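Local coordinates for uncharacterized protein MJ0690 (Methanocaldococcus jannaschii, PDB 3K32) that is of unknown function but may be a subunit of a tRNA methyltransferase and so act in tRNA modification, at residues 37-51 with 164-176. Residues are numbered along the deposited sequence; the frame is centred on the assembly and turned at random.
Sequences TINFGVIPSYKLAEE and KLSSDYEAEIRHI
E172 reaches off its helix into the loop after strand 32-39, and its carboxylate is gripped there by backbone N-H groups. OE1 takes the amide of F40 on its syn side (F40 N to E172 OE1 2.7 Å), while OE2 accepts from I43 N at 3.0 Å through its anti lone pair, with a weak third bond from V42 N. The side-chain amide of N39 lies over one face of the carboxylate, the planes nearly parallel (14° apart), while the two side chains cross at about a right angle. N39 ND2 donates to I43 O, and N39 OD1 closes an Asx turn on G41 N; these two bonds tie the loop to itself beside the carboxylate. With an alanine in place of E172, the amides of F40 and I43 would probably lose their shared acceptor and the loop be set free to shift.

Further along the helix, H175 lies flat beneath I43: CG2 sits 3.5 Å from the ring centroid and only 6° off the normal, a CH-pi contact. V42 CG1 packs against H175 ND1 (3.5 Å) as the two side chains slide past each other in opposite directions; V42 CG2 meets I176 CG1 at about a right angle. This loop joins strand 32-39 of the five-stranded parallel sheet, in a 3-2-1-4-5 order consistent with the Rossmann-like HUP fold, to helix 47-56.

At the other end of the loop, S167 OG, anti to the carbonyl carbon (chi1 -75°), donates to S45 O at 2.7 Å in the carbonyl plane and accepts from A49 N of helix 47-56. One water ties S45 O, L48 N and L165 O together; another links I38 O with S167 O. Y169 brings CD1 to the edge of the F40 ring, 3.9 Å from F40 CE1, and its hydroxyl bonds to H91. K164, its side chain poorly ordered, forms a long salt bridge from NZ to E51 OE1 (3.3 Å).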
# COMPACT_ATOMS: atom_id res chain seq x y z
N THR B 37 11.40 14.35 -10.09
CA THR B 37 12.63 13.57 -10.07
C THR B 37 13.75 14.44 -9.51
O THR B 37 14.03 15.52 -10.04
CB THR B 37 13.03 13.13 -11.50
OG1 THR B 37 11.95 12.43 -12.12
CG2 THR B 37 14.24 12.22 -11.47
N ILE B 38 14.38 13.97 -8.45
CA ILE B 38 15.53 14.66 -7.88
C ILE B 38 16.71 14.64 -8.84
O ILE B 38 16.96 13.63 -9.50
CB ILE B 38 15.98 14.00 -6.57
CG1 ILE B 38 14.88 14.10 -5.51
CG2 ILE B 38 17.30 14.61 -6.08
CD1 ILE B 38 14.14 15.41 -5.51
N ASN B 39 17.41 15.77 -8.90
CA ASN B 39 18.74 15.85 -9.51
C ASN B 39 19.75 16.52 -8.58
O ASN B 39 19.43 17.46 -7.85
CB ASN B 39 18.70 16.59 -10.85
CG ASN B 39 20.00 16.46 -11.61
OD1 ASN B 39 20.73 17.43 -11.81
ND2 ASN B 39 20.32 15.22 -11.98
N PHE B 40 21.00 16.06 -8.60
CA PHE B 40 21.99 16.60 -7.67
C PHE B 40 23.09 17.36 -8.39
O PHE B 40 24.12 17.67 -7.79
CB PHE B 40 22.63 15.49 -6.84
CG PHE B 40 21.68 14.76 -5.93
CD1 PHE B 40 21.11 13.55 -6.33
CD2 PHE B 40 21.37 15.25 -4.67
CE1 PHE B 40 20.24 12.85 -5.49
CE2 PHE B 40 20.51 14.55 -3.81
CZ PHE B 40 19.94 13.35 -4.23
N GLY B 41 22.87 17.66 -9.67
CA GLY B 41 23.82 18.41 -10.47
C GLY B 41 25.05 17.65 -10.96
O GLY B 41 25.94 18.24 -11.58
N VAL B 42 25.11 16.35 -10.67
CA VAL B 42 26.19 15.50 -11.13
C VAL B 42 26.03 15.20 -12.62
O VAL B 42 26.83 15.67 -13.44
CB VAL B 42 26.25 14.17 -10.33
CG1 VAL B 42 27.27 13.23 -10.93
CG2 VAL B 42 26.60 14.43 -8.87
N ILE B 43 25.00 14.42 -12.96
CA ILE B 43 24.66 14.14 -14.37
C ILE B 43 23.14 14.17 -14.62
O ILE B 43 22.34 14.02 -13.69
CB ILE B 43 25.27 12.79 -14.87
CG1 ILE B 43 24.76 11.60 -14.04
CG2 ILE B 43 26.79 12.83 -14.85
CD1 ILE B 43 25.31 10.22 -14.53
N PRO B 44 22.74 14.38 -15.88
CA PRO B 44 21.32 14.49 -16.22
C PRO B 44 20.58 13.15 -16.25
O PRO B 44 19.85 12.86 -17.20
CB PRO B 44 21.35 15.14 -17.61
CG PRO B 44 22.64 14.69 -18.18
CD PRO B 44 23.61 14.69 -17.03
N SER B 45 20.75 12.34 -15.21
CA SER B 45 20.16 11.02 -15.16
C SER B 45 18.62 11.02 -15.15
O SER B 45 18.00 9.95 -15.17
CB SER B 45 20.71 10.23 -13.97
OG SER B 45 20.28 10.77 -12.72
N TYR B 46 18.00 12.20 -15.14
CA TYR B 46 16.55 12.28 -15.06
C TYR B 46 15.87 12.14 -16.42
O TYR B 46 14.65 12.12 -16.52
CB TYR B 46 16.13 13.61 -14.45
CG TYR B 46 16.72 14.77 -15.19
CD1 TYR B 46 16.06 15.34 -16.27
CD2 TYR B 46 17.96 15.27 -14.84
CE1 TYR B 46 16.60 16.40 -16.97
CE2 TYR B 46 18.52 16.33 -15.53
CZ TYR B 46 17.83 16.89 -16.59
OH TYR B 46 18.39 17.94 -17.27
N LYS B 47 16.66 12.08 -17.48
CA LYS B 47 16.08 12.06 -18.82
C LYS B 47 15.00 10.97 -18.99
O LYS B 47 13.93 11.23 -19.55
CB LYS B 47 17.18 12.01 -19.89
CG LYS B 47 17.15 10.79 -20.79
CD LYS B 47 16.44 11.10 -22.10
CE LYS B 47 17.15 12.20 -22.89
NZ LYS B 47 16.38 12.61 -24.10
N LEU B 48 15.25 9.78 -18.47
CA LEU B 48 14.31 8.67 -18.60
C LEU B 48 12.93 8.99 -17.99
O LEU B 48 11.89 8.82 -18.63
CB LEU B 48 14.91 7.41 -17.95
CG LEU B 48 14.29 6.02 -18.22
CD1 LEU B 48 13.51 5.51 -17.00
CD2 LEU B 48 13.42 6.01 -19.48
N ALA B 49 12.95 9.45 -16.75
CA ALA B 49 11.72 9.78 -16.05
C ALA B 49 10.90 10.79 -16.85
O ALA B 49 9.66 10.72 -16.87
CB ALA B 49 12.04 10.30 -14.67
N GLU B 50 11.58 11.72 -17.50
CA GLU B 50 10.93 12.76 -18.31
C GLU B 50 10.11 12.17 -19.44
O GLU B 50 8.90 12.42 -19.55
CB GLU B 50 11.96 13.73 -18.90
CG GLU B 50 12.13 14.99 -18.09
CD GLU B 50 12.84 16.10 -18.86
OE1 GLU B 50 14.05 15.94 -19.17
OE2 GLU B 50 12.19 17.14 -19.15
N GLU B 51 10.78 11.39 -20.29
CA GLU B 51 10.12 10.72 -21.40
C GLU B 51 8.92 9.92 -20.91
O GLU B 51 7.85 9.95 -21.52
CB GLU B 51 11.12 9.81 -22.11
CG GLU B 51 12.38 10.53 -22.60
CD GLU B 51 13.44 9.58 -23.14
OE1 GLU B 51 13.28 8.34 -23.01
OE2 GLU B 51 14.44 10.07 -23.71
N LYS B 164 21.08 3.02 -21.24
CA LYS B 164 20.26 4.09 -20.71
C LYS B 164 20.50 4.21 -19.22
O LYS B 164 20.78 3.22 -18.54
CB LYS B 164 18.77 3.82 -20.98
CG LYS B 164 18.00 5.03 -21.48
CD LYS B 164 17.92 6.13 -20.44
CE LYS B 164 17.52 7.46 -21.08
NZ LYS B 164 16.18 7.41 -21.74
N LEU B 165 20.38 5.43 -18.72
CA LEU B 165 20.58 5.73 -17.32
C LEU B 165 19.22 5.75 -16.62
O LEU B 165 18.31 6.48 -17.03
CB LEU B 165 21.25 7.11 -17.17
CG LEU B 165 22.69 7.40 -17.63
CD1 LEU B 165 23.69 7.18 -16.49
CD2 LEU B 165 23.11 6.62 -18.89
N SER B 166 19.07 4.94 -15.57
CA SER B 166 17.85 4.96 -14.77
C SER B 166 17.74 6.30 -14.04
O SER B 166 18.73 7.02 -13.90
CB SER B 166 17.84 3.80 -13.77
OG SER B 166 16.60 3.74 -13.11
N SER B 167 16.54 6.65 -13.59
CA SER B 167 16.32 8.00 -13.05
C SER B 167 16.19 8.08 -11.53
O SER B 167 15.70 9.07 -11.00
CB SER B 167 15.13 8.70 -13.74
OG SER B 167 15.44 9.15 -15.05
N ASP B 168 16.62 7.04 -10.83
CA ASP B 168 16.74 7.12 -9.38
C ASP B 168 18.16 7.55 -8.97
O ASP B 168 19.03 7.74 -9.82
CB ASP B 168 16.38 5.78 -8.74
CG ASP B 168 16.97 4.61 -9.49
OD1 ASP B 168 18.18 4.35 -9.33
OD2 ASP B 168 16.22 3.98 -10.28
N TYR B 169 18.38 7.67 -7.66
CA TYR B 169 19.64 8.15 -7.10
C TYR B 169 20.88 7.40 -7.57
O TYR B 169 21.98 7.96 -7.68
CB TYR B 169 19.58 8.08 -5.58
CG TYR B 169 18.29 8.56 -4.98
CD1 TYR B 169 17.75 9.79 -5.31
CD2 TYR B 169 17.63 7.78 -4.05
CE1 TYR B 169 16.56 10.23 -4.73
CE2 TYR B 169 16.46 8.21 -3.46
CZ TYR B 169 15.92 9.41 -3.80
OH TYR B 169 14.75 9.79 -3.20
N GLU B 170 20.71 6.11 -7.83
CA GLU B 170 21.78 5.25 -8.29
C GLU B 170 22.77 5.93 -9.26
O GLU B 170 23.92 6.17 -8.91
CB GLU B 170 21.16 4.00 -8.93
CG GLU B 170 21.83 2.71 -8.53
CD GLU B 170 20.87 1.54 -8.52
OE1 GLU B 170 20.20 1.31 -7.49
OE2 GLU B 170 20.79 0.84 -9.56
N ALA B 171 22.31 6.24 -10.47
CA ALA B 171 23.18 6.77 -11.51
C ALA B 171 24.10 7.88 -11.01
O ALA B 171 25.31 7.83 -11.24
CB ALA B 171 22.37 7.24 -12.69
N GLU B 172 23.51 8.87 -10.34
CA GLU B 172 24.28 10.01 -9.85
C GLU B 172 25.26 9.58 -8.77
O GLU B 172 26.35 10.14 -8.65
CB GLU B 172 23.38 11.18 -9.37
CG GLU B 172 22.63 11.87 -10.52
CD GLU B 172 22.23 13.32 -10.24
OE1 GLU B 172 21.24 13.55 -9.50
OE2 GLU B 172 22.88 14.23 -10.80
N ILE B 173 24.89 8.57 -7.99
CA ILE B 173 25.79 8.04 -6.99
C ILE B 173 26.90 7.27 -7.69
O ILE B 173 28.09 7.47 -7.42
CB ILE B 173 25.05 7.12 -6.02
CG1 ILE B 173 23.91 7.90 -5.35
CG2 ILE B 173 26.02 6.54 -4.98
CD1 ILE B 173 23.21 7.15 -4.25
N ARG B 174 26.49 6.40 -8.60
CA ARG B 174 27.40 5.60 -9.40
C ARG B 174 28.47 6.51 -10.00
O ARG B 174 29.66 6.20 -9.95
CB ARG B 174 26.62 4.90 -10.51
CG ARG B 174 27.06 3.47 -10.80
CD ARG B 174 25.96 2.70 -11.52
NE ARG B 174 26.39 2.23 -12.84
CZ ARG B 174 25.76 1.29 -13.54
NH1 ARG B 174 24.68 0.69 -13.05
NH2 ARG B 174 26.23 0.92 -14.74
N HIS B 175 28.04 7.65 -10.53
CA HIS B 175 28.95 8.54 -11.21
C HIS B 175 30.04 9.08 -10.30
O HIS B 175 31.22 9.09 -10.66
CB HIS B 175 28.20 9.70 -11.83
CG HIS B 175 28.95 10.38 -12.93
ND1 HIS B 175 29.69 11.53 -12.72
CD2 HIS B 175 29.10 10.06 -14.23
CE1 HIS B 175 30.25 11.90 -13.86
NE2 HIS B 175 29.91 11.02 -14.79
N ILE B 176 29.65 9.53 -9.11
CA ILE B 176 30.62 10.04 -8.16
C ILE B 176 31.64 8.95 -7.86
O ILE B 176 32.84 9.22 -7.77
CB ILE B 176 29.95 10.54 -6.85
CG1 ILE B 176 28.99 11.69 -7.15
CG2 ILE B 176 31.00 10.99 -5.84
CD1 ILE B 176 28.29 12.24 -5.94
O HOH W 1 17.04 10.57 -9.12
O HOH W 2 17.91 9.01 -17.59